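PDB 6RIW: ORF10 from Moritella marina, which forms the ketosynthase and chain length factor didomain of a polyunsaturated fatty acid synthase and probably elongates acyl chains by condensation on an acyl carrier protein. Local coordinates for residues C115-G120 with L178-A183; G186-A191 with C207-T212; Q504-M509 with G527-Q532. All coordinates share one frame; numbering follows the deposited sequence.

Contact 1: C115-G120 with L178-A183; sequences CGVILG and LIAQAA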
ATOM      1  N   CYS A 115     -21.541   2.464  -6.423  1.00 18.71           N
ATOM      2  CA  CYS A 115     -20.440   3.348  -6.054  1.00 16.33           C
ATOM      3  C   CYS A 115     -19.257   2.508  -5.583  1.00 17.00           C
ATOM      4  O   CYS A 115     -19.433   1.581  -4.783  1.00 17.07           O
ATOM      5  CB  CYS A 115     -20.862   4.308  -4.942  1.00 16.26           C
ATOM      6  SG  CYS A 115     -19.652   5.586  -4.492  1.00 20.51           S
ATOM      7  N   GLY A 116     -18.063   2.817  -6.088  1.00 16.30           N
ATOM      8  CA  GLY A 116     -16.842   2.180  -5.645  1.00 16.07           C
ATOM      9  C   GLY A 116     -15.972   3.163  -4.873  1.00 14.73           C
ATOM     10  O   GLY A 116     -16.341   4.319  -4.663  1.00 15.45           O
ATOM     11  N   VAL A 117     -14.807   2.678  -4.433  1.00 14.55           N
ATOM     12  CA  VAL A 117     -13.868   3.547  -3.710  1.00 12.38           C
ATOM     13  C   VAL A 117     -12.437   3.110  -4.012  1.00 16.45           C
ATOM     14  O   VAL A 117     -12.129   1.919  -3.988  1.00 13.80           O
ATOM     15  CB  VAL A 117     -14.137   3.575  -2.189  1.00 15.92           C
ATOM     16  CG1 VAL A 117     -14.236   2.155  -1.597  1.00 16.52           C
ATOM     17  CG2 VAL A 117     -13.070   4.426  -1.468  1.00 15.56           C
ATOM     18  N   ILE A 118     -11.568   4.078  -4.326  1.00 13.41           N
ATOM     19  CA  ILE A 118     -10.132   3.842  -4.480  1.00 13.80           C
ATOM     20  C   ILE A 118      -9.396   4.728  -3.482  1.00 14.97           C
ATOM     21  O   ILE A 118      -9.584   5.950  -3.470  1.00 14.90           O
ATOM     22  CB  ILE A 118      -9.651   4.102  -5.925  1.00 12.96           C
ATOM     23  CG1 ILE A 118     -10.374   3.155  -6.890  1.00 13.97           C
ATOM     24  CG2 ILE A 118      -8.143   3.893  -6.029  1.00 11.36           C
ATOM     25  CD1 ILE A 118     -10.106   3.460  -8.375  1.00 15.21           C
ATOM     26  N   LEU A 119      -8.543   4.121  -2.650  1.00 12.10           N
ATOM     27  CA  LEU A 119      -7.961   4.805  -1.497  1.00 11.23           C
ATOM     28  C   LEU A 119      -6.442   4.762  -1.586  1.00 12.87           C
ATOM     29  O   LEU A 119      -5.864   3.675  -1.568  1.00 12.35           O
ATOM     30  CB  LEU A 119      -8.419   4.134  -0.193  1.00 11.18           C
ATOM     31  CG  LEU A 119      -7.853   4.692   1.116  1.00 14.49           C
ATOM     32  CD1 LEU A 119      -8.504   6.035   1.403  1.00 15.43           C
ATOM     33  CD2 LEU A 119      -8.086   3.686   2.267  1.00 16.48           C
ATOM     34  N   GLY A 120      -5.793   5.924  -1.655  1.00 13.54           N
ATOM     35  CA  GLY A 120      -4.340   5.949  -1.494  1.00 11.47           C
ATOM     36  C   GLY A 120      -3.964   5.709  -0.036  1.00 14.35           C
ATOM     37  O   GLY A 120      -4.605   6.225   0.884  1.00 14.00           O
ATOM     38  N   LEU A 178     -13.119  -1.674   4.336  1.00 14.30           N
ATOM     39  CA  LEU A 178     -13.890  -1.266   5.498  1.00 13.85           C
ATOM     40  C   LEU A 178     -14.758  -0.061   5.176  1.00 17.02           C
ATOM     41  O   LEU A 178     -15.922   0.006   5.595  1.00 14.95           O
ATOM     42  CB  LEU A 178     -12.951  -0.944   6.651  1.00 15.24           C
ATOM     43  CG  LEU A 178     -13.632  -0.364   7.887  1.00 16.87           C
ATOM     44  CD1 LEU A 178     -14.279  -1.480   8.640  1.00 18.99           C
ATOM     45  CD2 LEU A 178     -12.605   0.309   8.777  1.00 20.74           C
ATOM     46  N   ILE A 179     -14.198   0.903   4.446  1.00 14.34           N
ATOM     47  CA  ILE A 179     -14.985   2.031   3.961  1.00 15.94           C
ATOM     48  C   ILE A 179     -16.170   1.535   3.138  1.00 16.31           C
ATOM     49  O   ILE A 179     -17.305   1.990   3.321  1.00 18.25           O
ATOM     50  CB  ILE A 179     -14.090   2.995   3.163  1.00 15.18           C
ATOM     51  CG1 ILE A 179     -13.259   3.828   4.150  1.00 15.25           C
ATOM     52  CG2 ILE A 179     -14.924   3.873   2.208  1.00 16.94           C
ATOM     53  CD1 ILE A 179     -12.050   4.478   3.522  1.00 16.01           C
ATOM     54  N   ALA A 180     -15.928   0.581   2.230  1.00 13.84           N
ATOM     55  CA  ALA A 180     -17.017   0.085   1.390  1.00 14.16           C
ATOM     56  C   ALA A 180     -18.112  -0.542   2.243  1.00 18.55           C
ATOM     57  O   ALA A 180     -19.306  -0.272   2.036  1.00 16.64           O
ATOM     58  CB  ALA A 180     -16.485  -0.921   0.358  1.00 14.93           C
ATOM     59  N   GLN A 181     -17.729  -1.343   3.242  1.00 15.75           N
ATOM     60  CA  GLN A 181     -18.752  -1.996   4.049  1.00 19.89           C
ATOM     61  C   GLN A 181     -19.457  -1.001   4.960  1.00 18.89           C
ATOM     62  O   GLN A 181     -20.690  -1.023   5.057  1.00 19.03           O
ATOM     63  CB  GLN A 181     -18.172  -3.161   4.865  1.00 18.30           C
ATOM     64  CG  GLN A 181     -19.272  -3.918   5.631  1.00 20.47           C
ATOM     65  CD  GLN A 181     -18.812  -5.239   6.238  1.00 26.78           C
ATOM     66  OE1 GLN A 181     -17.612  -5.507   6.393  1.00 26.89           O
ATOM     67  NE2 GLN A 181     -19.777  -6.078   6.571  1.00 24.84           N
ATOM     68  N   ALA A 182     -18.703  -0.120   5.628  1.00 16.01           N
ATOM     69  CA  ALA A 182     -19.309   0.792   6.596  1.00 16.38           C
ATOM     70  C   ALA A 182     -20.220   1.825   5.937  1.00 19.97           C
ATOM     71  O   ALA A 182     -21.139   2.333   6.584  1.00 19.11           O
ATOM     72  CB  ALA A 182     -18.227   1.517   7.401  1.00 17.72           C
ATOM     73  N   ALA A 183     -19.971   2.177   4.680  1.00 17.48           N
ATOM     74  CA  ALA A 183     -20.832   3.112   3.972  1.00 20.83           C
ATOM     75  C   ALA A 183     -21.839   2.420   3.056  1.00 21.04           C
ATOM     76  O   ALA A 183     -22.634   3.103   2.419  1.00 23.57           O
ATOM     77  CB  ALA A 183     -19.989   4.103   3.162  1.00 17.80           C
TER
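Val-117 and Leu-119 of the strand 115-120 meet Ile-179 and Ala-180 of the helix 174-183, a helix-on-sheet layer of the thiolase fold in the ketosynthase half of the chain. The short axes approach to 8.8 Å and run closer to antiparallel than to parallel, at 147°. No hydrogen bond crosses; Val-117, Leu-119, Ile-179 and Ala-180 bury 147 Å² between them, and the closest pairs are methyl to methyl. Val-117 spreads both its branches toward the helix. With chi1 at 51°, CG1 is wedged between the backbone N and the carbonyl carbon and reaches Ala-180, while CG2, anti to the backbone N, goes to Ile-179. The side chains of Val-117 and Ile-179 cross at about a right angle and meet through CG2 on each. The longer CG1-CD1 arm of Ile-179, which leaves beside the backbone N (chi1 -77°), extends to Leu-119. Thr-97 of helix 88-104 also touches Ile-179, and His-189 of the adjoining strand touches both Val-117 and Ala-180. The three methyl contacts are of nearly equal length: Val-117 CG2 to Ile-179 CG2 and Leu-119 CD2 to Ile-179 CD1 are both 4.2 Å, and Val-117 CG1 to Ala-180 CB is 4.3 Å.

Contact 2: G186-A191 with C207-T212; sequences GGSHFA and CDYLHT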
ATOM      1  N   GLY A 186     -21.571  -0.737  -3.051  1.00 20.88           N
ATOM      2  CA  GLY A 186     -21.660  -2.000  -3.767  1.00 17.32           C
ATOM      3  C   GLY A 186     -20.739  -2.182  -4.964  1.00 21.01           C
ATOM      4  O   GLY A 186     -20.826  -3.201  -5.663  1.00 18.70           O
ATOM      5  N   GLY A 187     -19.853  -1.218  -5.229  1.00 15.38           N
ATOM      6  CA  GLY A 187     -18.980  -1.265  -6.382  1.00 19.44           C
ATOM      7  C   GLY A 187     -17.572  -1.725  -6.016  1.00 19.04           C
ATOM      8  O   GLY A 187     -17.323  -2.264  -4.940  1.00 18.25           O
ATOM      9  N   SER A 188     -16.651  -1.547  -6.962  1.00 16.82           N
ATOM     10  CA  SER A 188     -15.277  -2.025  -6.784  1.00 18.81           C
ATOM     11  C   SER A 188     -14.547  -1.204  -5.731  1.00 17.03           C
ATOM     12  O   SER A 188     -14.820  -0.016  -5.541  1.00 18.41           O
ATOM     13  CB  SER A 188     -14.493  -1.946  -8.098  1.00 21.21           C
ATOM     14  OG  SER A 188     -15.161  -2.619  -9.136  1.00 27.79           O
ATOM     15  N   HIS A 189     -13.588  -1.837  -5.058  1.00 16.06           N
ATOM     16  CA  HIS A 189     -12.806  -1.126  -4.059  1.00 15.97           C
ATOM     17  C   HIS A 189     -11.427  -1.753  -3.943  1.00 17.07           C
ATOM     18  O   HIS A 189     -11.289  -2.977  -4.019  1.00 15.98           O
ATOM     19  CB  HIS A 189     -13.491  -1.093  -2.681  1.00 15.15           C
ATOM     20  CG  HIS A 189     -14.039  -2.408  -2.212  1.00 19.60           C
ATOM     21  ND1 HIS A 189     -13.346  -3.247  -1.368  1.00 17.35           N
ATOM     22  CD2 HIS A 189     -15.241  -2.996  -2.422  1.00 21.16           C
ATOM     23  CE1 HIS A 189     -14.082  -4.313  -1.103  1.00 20.94           C
ATOM     24  NE2 HIS A 189     -15.240  -4.186  -1.730  1.00 20.22           N
ATOM     25  N   PHE A 190     -10.415  -0.898  -3.793  1.00 12.51           N
ATOM     26  CA  PHE A 190      -9.061  -1.323  -3.464  1.00 14.13           C
ATOM     27  C   PHE A 190      -8.298  -0.110  -2.952  1.00 13.94           C
ATOM     28  O   PHE A 190      -8.753   1.029  -3.066  1.00 12.50           O
ATOM     29  CB  PHE A 190      -8.342  -1.979  -4.654  1.00 11.65           C
ATOM     30  CG  PHE A 190      -8.196  -1.093  -5.887  1.00 14.94           C
ATOM     31  CD1 PHE A 190      -9.201  -1.043  -6.848  1.00 13.49           C
ATOM     32  CD2 PHE A 190      -7.027  -0.363  -6.101  1.00 12.19           C
ATOM     33  CE1 PHE A 190      -9.048  -0.227  -8.011  1.00 13.62           C
ATOM     34  CE2 PHE A 190      -6.851   0.422  -7.247  1.00 13.87           C
ATOM     35  CZ  PHE A 190      -7.864   0.494  -8.203  1.00 13.27           C
ATOM     36  N   ALA A 191      -7.157  -0.381  -2.330  1.00 12.81           N
ATOM     37  CA  ALA A 191      -6.193   0.646  -1.962  1.00 11.24           C
ATOM     38  C   ALA A 191      -5.011   0.577  -2.920  1.00 11.45           C
ATOM     39  O   ALA A 191      -4.742  -0.463  -3.535  1.00 13.33           O
ATOM     40  CB  ALA A 191      -5.714   0.463  -0.520  1.00 10.91           C
ATOM     41  N   CYS A 207     -11.835   8.092 -11.997  1.00 15.91           N
ATOM     42  CA  CYS A 207     -12.397   8.597 -13.250  1.00 16.46           C
ATOM     43  C   CYS A 207     -12.424   7.515 -14.325  1.00 18.41           C
ATOM     44  O   CYS A 207     -13.422   7.380 -15.050  1.00 17.63           O
ATOM     45  CB  CYS A 207     -11.607   9.807 -13.770  1.00 13.87           C
ATOM     46  SG  CYS A 207     -11.645  11.261 -12.708  1.00 20.64           S
ATOM     47  N   ASP A 208     -11.336   6.739 -14.449  1.00 16.29           N
ATOM     48  CA  ASP A 208     -11.300   5.629 -15.412  1.00 17.33           C
ATOM     49  C   ASP A 208     -12.436   4.646 -15.178  1.00 16.34           C
ATOM     50  O   ASP A 208     -13.028   4.133 -16.135  1.00 17.41           O
ATOM     51  CB  ASP A 208      -9.979   4.857 -15.320  1.00 18.10           C
ATOM     52  CG  ASP A 208      -8.780   5.647 -15.807  1.00 25.06           C
ATOM     53  OD1 ASP A 208      -8.946   6.708 -16.453  1.00 26.33           O
ATOM     54  OD2 ASP A 208      -7.644   5.178 -15.541  1.00 25.39           O
ATOM     55  N   TYR A 209     -12.717   4.315 -13.911  1.00 16.62           N
ATOM     56  CA  TYR A 209     -13.787   3.365 -13.643  1.00 13.94           C
ATOM     57  C   TYR A 209     -15.145   3.956 -14.018  1.00 16.41           C
ATOM     58  O   TYR A 209     -16.044   3.216 -14.445  1.00 17.94           O
ATOM     59  CB  TYR A 209     -13.767   2.917 -12.174  1.00 14.87           C
ATOM     60  CG  TYR A 209     -12.752   1.788 -11.914  1.00 18.35           C
ATOM     61  CD1 TYR A 209     -11.485   1.849 -12.468  1.00 17.58           C
ATOM     62  CD2 TYR A 209     -13.085   0.653 -11.145  1.00 19.17           C
ATOM     63  CE1 TYR A 209     -10.535   0.827 -12.269  1.00 22.19           C
ATOM     64  CE2 TYR A 209     -12.141  -0.382 -10.935  1.00 17.74           C
ATOM     65  CZ  TYR A 209     -10.862  -0.269 -11.497  1.00 18.14           C
ATOM     66  OH  TYR A 209      -9.894  -1.249 -11.327  1.00 18.20           O
ATOM     67  N   LEU A 210     -15.306   5.278 -13.871  1.00 16.02           N
ATOM     68  CA  LEU A 210     -16.515   5.931 -14.365  1.00 15.45           C
ATOM     69  C   LEU A 210     -16.589   5.870 -15.889  1.00 17.61           C
ATOM     70  O   LEU A 210     -17.668   5.660 -16.447  1.00 18.39           O
ATOM     71  CB  LEU A 210     -16.597   7.388 -13.864  1.00 16.22           C
ATOM     72  CG  LEU A 210     -16.835   7.571 -12.355  1.00 16.99           C
ATOM     73  CD1 LEU A 210     -16.693   9.016 -11.887  1.00 15.79           C
ATOM     74  CD2 LEU A 210     -18.205   6.997 -11.877  1.00 17.26           C
ATOM     75  N   HIS A 211     -15.459   6.028 -16.579  1.00 17.34           N
ATOM     76  CA  HIS A 211     -15.485   6.055 -18.042  1.00 18.19           C
ATOM     77  C   HIS A 211     -15.795   4.694 -18.646  1.00 19.85           C
ATOM     78  O   HIS A 211     -16.376   4.624 -19.736  1.00 19.16           O
ATOM     79  CB  HIS A 211     -14.160   6.573 -18.582  1.00 17.46           C
ATOM     80  CG  HIS A 211     -13.973   8.040 -18.366  1.00 18.03           C
ATOM     81  ND1 HIS A 211     -12.749   8.604 -18.082  1.00 20.21           N
ATOM     82  CD2 HIS A 211     -14.863   9.061 -18.392  1.00 19.45           C
ATOM     83  CE1 HIS A 211     -12.891   9.912 -17.953  1.00 21.54           C
ATOM     84  NE2 HIS A 211     -14.165  10.215 -18.125  1.00 19.59           N
ATOM     85  N   THR A 212     -15.422   3.601 -17.978  1.00 18.22           N
ATOM     86  CA  THR A 212     -15.757   2.289 -18.517  1.00 18.75           C
ATOM     87  C   THR A 212     -17.102   1.794 -18.024  1.00 19.18           C
ATOM     88  O   THR A 212     -17.516   0.694 -18.397  1.00 19.33           O
ATOM     89  CB  THR A 212     -14.667   1.264 -18.172  1.00 18.42           C
ATOM     90  OG1 THR A 212     -14.545   1.135 -16.748  1.00 17.12           O
ATOM     91  CG2 THR A 212     -13.298   1.691 -18.753  1.00 18.43           C
TER
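Tyr-209, with 57 Å² of its surface buried here, reaches from its helix to Phe-190 and Ser-188, which give 31 and 25 Å². The backbones stay well apart, the CA atoms of Ser-188 and Tyr-209 being 8.8 Å from each other, and it is the length of the tyrosine that spans the gap. The side chains of Phe-190 and Tyr-209 approach from opposite directions. Phe-190 CE1 lies 3.6 Å from Tyr-209 OH and 3.9 Å from Tyr-209 CZ. With CG between the backbone N and the carbonyl carbon (chi1 59°), the Phe-190 ring is carried toward the helix. Ser-188 comes to the edge of the tyrosine ring, near its plane, where Ser-188 CB is 4.0 Å from Tyr-209 CE2. The serine's polar end is occupied elsewhere, Ser-188 OG being hydrogen-bonded to Glu-674. Within this ketosynthase domain, the contact lays helix 198-211 against strand 189-193, which pairs in parallel with strand 115-120, whose Ile-118 touches Phe-190, and antiparallel with strand 659-663. Helix 668-682 of the chain length factor half closes in as well, with Leu-675 and Asn-678 on Tyr-209 and Arg-671 on Ser-188, so the contact sits where the two halves of the didomain meet.

Contact 3: Q504-M509 with G527-Q532; sequences QRWKGM and GSYVEQ
Arg-505 and Trp-506, at the corner of a type I beta turn from Gln-504 to Lys-507, carry one side of this contact, and Tyr-529 and Val-530 carry the other. Together the segments bury 155 Å², and no direct hydrogen bond passes between them.

The van der Waals contacts involve the arginine's aliphatic part and two aromatic rings. CG of Arg-505, anti to the backbone N (chi1 -177°), lies 4.2 Å from Tyr-529 CD1. The arginine chain then bends at chi2 (73°), which brings CD to 3.7 Å from Val-530 O. Trp-506 and Tyr-529 have side chains set at a slant to each other, and their nearest approach is 4.1 Å, from Trp-506 CZ2 to Tyr-529 OH.

The polar ends are bonded to residues beyond the two segments. The guanidinium of Arg-505 forms salt bridges through NH2 with Glu-743 and through NH1 with Glu-587, which would probably stabilise its positive charge in this buried setting. Glu-743 also accepts the backbone N-H of Val-530, and thus ties both segments to strand 741-752. Trp-506 NE1 is bonded to the carbonyl of Gly-697, and Tyr-529 OH to that of Pro-525, so each ring is fixed at its polar atom.

One water adds an indirect link at the partly exposed margin: it accepts from Gln-504 N at 2.9 Å and donates weakly to Glu-531 OE2 at 3.5 Å.

Turn hydrogen bonds shape the first segment. Lys-507 N to Gln-504 O, 3.0 Å, closes the type I turn, and Met-509 N to Trp-506 O, also 3.0 Å, closes a type I' turn, with positive phi at Lys-507 and Gly-508. These consecutive turns, sharing Trp-506 and Lys-507, pack on the loop that follows the short strand 527-528, which runs parallel to strand 741-752 in the thiolase-type chain length factor domain.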
ATOM      1  N   GLN A 504      16.702 -19.734  10.349  1.00 13.68           N
ATOM      2  CA  GLN A 504      16.718 -18.297  10.611  1.00 14.63           C
ATOM      3  C   GLN A 504      15.412 -17.593  10.257  1.00 12.56           C
ATOM      4  O   GLN A 504      15.310 -16.373  10.432  1.00 12.80           O
ATOM      5  CB  GLN A 504      17.853 -17.643   9.828  1.00 20.61           C
ATOM      6  CG  GLN A 504      19.243 -18.024  10.325  1.00 24.93           C
ATOM      7  CD  GLN A 504      20.291 -17.489   9.381  1.00 33.39           C
ATOM      8  OE1 GLN A 504      20.322 -16.292   9.109  1.00 30.97           O
ATOM      9  NE2 GLN A 504      21.141 -18.371   8.855  1.00 39.51           N
ATOM     10  N   ARG A 505      14.418 -18.322   9.773  1.00 12.46           N
ATOM     11  CA  ARG A 505      13.238 -17.677   9.202  1.00 11.66           C
ATOM     12  C   ARG A 505      12.462 -16.855  10.240  1.00 13.41           C
ATOM     13  O   ARG A 505      11.889 -15.816   9.896  1.00 12.36           O
ATOM     14  CB  ARG A 505      12.331 -18.735   8.574  1.00 12.00           C
ATOM     15  CG  ARG A 505      11.064 -18.161   7.873  1.00 11.59           C
ATOM     16  CD  ARG A 505      11.437 -17.475   6.548  1.00 13.63           C
ATOM     17  NE  ARG A 505      10.323 -16.694   5.993  1.00 10.56           N
ATOM     18  CZ  ARG A 505      10.071 -15.433   6.346  1.00 14.80           C
ATOM     19  NH1 ARG A 505      10.819 -14.817   7.273  1.00 12.28           N
ATOM     20  NH2 ARG A 505       9.064 -14.769   5.770  1.00 13.99           N
ATOM     21  N   TRP A 506      12.375 -17.322  11.488  1.00 11.25           N
ATOM     22  CA  TRP A 506      11.744 -16.536  12.562  1.00 11.68           C
ATOM     23  C   TRP A 506      12.766 -15.907  13.512  1.00 11.09           C
ATOM     24  O   TRP A 506      12.423 -15.535  14.644  1.00 11.15           O
ATOM     25  CB  TRP A 506      10.761 -17.393  13.364  1.00 10.19           C
ATOM     26  CG  TRP A 506       9.501 -17.770  12.628  1.00 10.35           C
ATOM     27  CD1 TRP A 506       9.185 -17.496  11.319  1.00 10.93           C
ATOM     28  CD2 TRP A 506       8.398 -18.506  13.165  1.00 11.77           C
ATOM     29  NE1 TRP A 506       7.926 -18.019  11.019  1.00 11.36           N
ATOM     30  CE2 TRP A 506       7.438 -18.649  12.138  1.00 11.42           C
ATOM     31  CE3 TRP A 506       8.120 -19.046  14.435  1.00 11.95           C
ATOM     32  CZ2 TRP A 506       6.218 -19.313  12.336  1.00 13.49           C
ATOM     33  CZ3 TRP A 506       6.903 -19.703  14.634  1.00 15.05           C
ATOM     34  CH2 TRP A 506       5.970 -19.842  13.587  1.00 13.35           C
ATOM     35  N   LYS A 507      14.012 -15.750  13.070  1.00 10.66           N
ATOM     36  CA  LYS A 507      15.067 -15.209  13.930  1.00 13.81           C
ATOM     37  C   LYS A 507      15.158 -15.992  15.235  1.00 15.21           C
ATOM     38  O   LYS A 507      15.499 -15.438  16.295  1.00 15.21           O
ATOM     39  CB  LYS A 507      14.848 -13.707  14.199  1.00 14.98           C
ATOM     40  CG  LYS A 507      15.040 -12.839  12.980  1.00 13.79           C
ATOM     41  CD  LYS A 507      14.903 -11.327  13.290  1.00 22.68           C
ATOM     42  CE  LYS A 507      15.382 -10.524  12.078  1.00 25.08           C
ATOM     43  NZ  LYS A 507      15.563  -9.051  12.321  1.00 26.42           N
ATOM     44  N   GLY A 508      14.860 -17.297  15.162  1.00 13.64           N
ATOM     45  CA  GLY A 508      14.966 -18.182  16.303  1.00 14.23           C
ATOM     46  C   GLY A 508      13.850 -18.057  17.309  1.00 15.51           C
ATOM     47  O   GLY A 508      13.892 -18.739  18.335  1.00 15.66           O
ATOM     48  N   MET A 509      12.840 -17.218  17.047  1.00 13.75           N
ATOM     49  CA  MET A 509      11.777 -17.001  18.021  1.00 12.66           C
ATOM     50  C   MET A 509      10.929 -18.243  18.296  1.00 14.11           C
ATOM     51  O   MET A 509      10.257 -18.287  19.331  1.00 16.12           O
ATOM     52  CB  MET A 509      10.886 -15.836  17.562  1.00 14.01           C
ATOM     53  CG  MET A 509      11.613 -14.478  17.661  1.00 15.64           C
ATOM     54  SD  MET A 509      10.515 -13.085  17.239  1.00 18.23           S
ATOM     55  CE  MET A 509      11.103 -12.688  15.596  1.00 19.78           C
ATOM     56  N   GLY A 527       5.367 -25.943   6.658  1.00 12.52           N
ATOM     57  CA  GLY A 527       4.730 -25.176   5.597  1.00 13.24           C
ATOM     58  C   GLY A 527       5.656 -24.894   4.436  1.00 13.34           C
ATOM     59  O   GLY A 527       6.812 -25.325   4.398  1.00 12.13           O
ATOM     60  N   SER A 528       5.136 -24.151   3.466  1.00 11.92           N
ATOM     61  CA  SER A 528       5.915 -23.875   2.255  1.00 11.08           C
ATOM     62  C   SER A 528       6.722 -22.586   2.449  1.00 12.62           C
ATOM     63  O   SER A 528       6.410 -21.509   1.938  1.00 12.88           O
ATOM     64  CB  SER A 528       4.993 -23.819   1.044  1.00 11.79           C
ATOM     65  OG  SER A 528       5.710 -23.554  -0.146  1.00 13.65           O
ATOM     66  N   TYR A 529       7.784 -22.711   3.238  1.00 11.54           N
ATOM     67  CA  TYR A 529       8.628 -21.569   3.537  1.00 13.72           C
ATOM     68  C   TYR A 529       9.647 -21.378   2.432  1.00 14.54           C
ATOM     69  O   TYR A 529      10.101 -22.345   1.797  1.00 14.13           O
ATOM     70  CB  TYR A 529       9.382 -21.755   4.857  1.00 12.54           C
ATOM     71  CG  TYR A 529       8.515 -21.879   6.076  1.00 12.52           C
ATOM     72  CD1 TYR A 529       7.963 -20.747   6.675  1.00 11.44           C
ATOM     73  CD2 TYR A 529       8.220 -23.134   6.635  1.00 10.72           C
ATOM     74  CE1 TYR A 529       7.165 -20.847   7.804  1.00 12.19           C
ATOM     75  CE2 TYR A 529       7.410 -23.233   7.759  1.00 10.88           C
ATOM     76  CZ  TYR A 529       6.903 -22.083   8.347  1.00 10.81           C
ATOM     77  OH  TYR A 529       6.101 -22.195   9.472  1.00 13.38           O
ATOM     78  N   VAL A 530      10.049 -20.126   2.248  1.00 12.67           N
ATOM     79  CA  VAL A 530      11.182 -19.776   1.400  1.00 15.11           C
ATOM     80  C   VAL A 530      12.391 -19.575   2.315  1.00 17.68           C
ATOM     81  O   VAL A 530      12.409 -18.654   3.137  1.00 15.46           O
ATOM     82  CB  VAL A 530      10.896 -18.522   0.563  1.00 13.02           C
ATOM     83  CG1 VAL A 530      12.161 -18.083  -0.189  1.00 15.10           C
ATOM     84  CG2 VAL A 530       9.763 -18.779  -0.420  1.00 11.07           C
ATOM     85  N   GLU A 531      13.420 -20.426   2.181  1.00 14.83           N
ATOM     86  CA  GLU A 531      14.575 -20.263   3.059  1.00 16.63           C
ATOM     87  C   GLU A 531      15.487 -19.137   2.585  1.00 16.19           C
ATOM     88  O   GLU A 531      16.020 -18.377   3.401  1.00 16.48           O
ATOM     89  CB  GLU A 531      15.361 -21.583   3.169  1.00 17.74           C
ATOM     90  CG  GLU A 531      16.731 -21.411   3.876  1.00 21.11           C
ATOM     91  CD  GLU A 531      17.331 -22.722   4.395  1.00 30.87           C
ATOM     92  OE1 GLU A 531      16.911 -23.813   3.938  1.00 33.32           O
ATOM     93  OE2 GLU A 531      18.237 -22.651   5.260  1.00 39.44           O
ATOM     94  N   GLN A 532      15.662 -18.999   1.273  1.00 17.07           N
ATOM     95  CA  GLN A 532      16.621 -18.056   0.713  1.00 20.29           C
ATOM     96  C   GLN A 532      16.318 -17.857  -0.767  1.00 21.53           C
ATOM     97  O   GLN A 532      15.620 -18.656  -1.390  1.00 20.41           O
ATOM     98  CB  GLN A 532      18.059 -18.556   0.905  1.00 22.35           C
ATOM     99  CG  GLN A 532      18.318 -19.897   0.248  1.00 24.07           C
ATOM    100  CD  GLN A 532      19.622 -20.536   0.734  1.00 32.15           C
ATOM    101  OE1 GLN A 532      19.905 -20.569   1.932  1.00 33.58           O
ATOM    102  NE2 GLN A 532      20.420 -21.023  -0.200  1.00 31.14           N
TER
HETATM  103  O   HOH W   1      17.268 -20.269   7.583  1.00 15.88           O

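How the contacts relate
From the N terminus, contact 1 closes first, bringing helix 174-183 back over strand 115-120 across 57 intervening residues. Contact 2 opens shortly afterwards and closes a shorter loop of 15 residues, from the loop after that helix, through strand 189-193, to helix 198-211. Contact 3 follows far along the chain, with 17 residues between its segments. All three are in series, so none nests in or crosses another. Contacts 1 and 2 touch, their centres 10 Å apart, through the paired strands 115-120 and 189-193. Contact 3 joins two loops of the chain length factor half, one before helix 513-519 and one after strand 527-528, on the opposite side of the chain's centre from contacts 1 and 2.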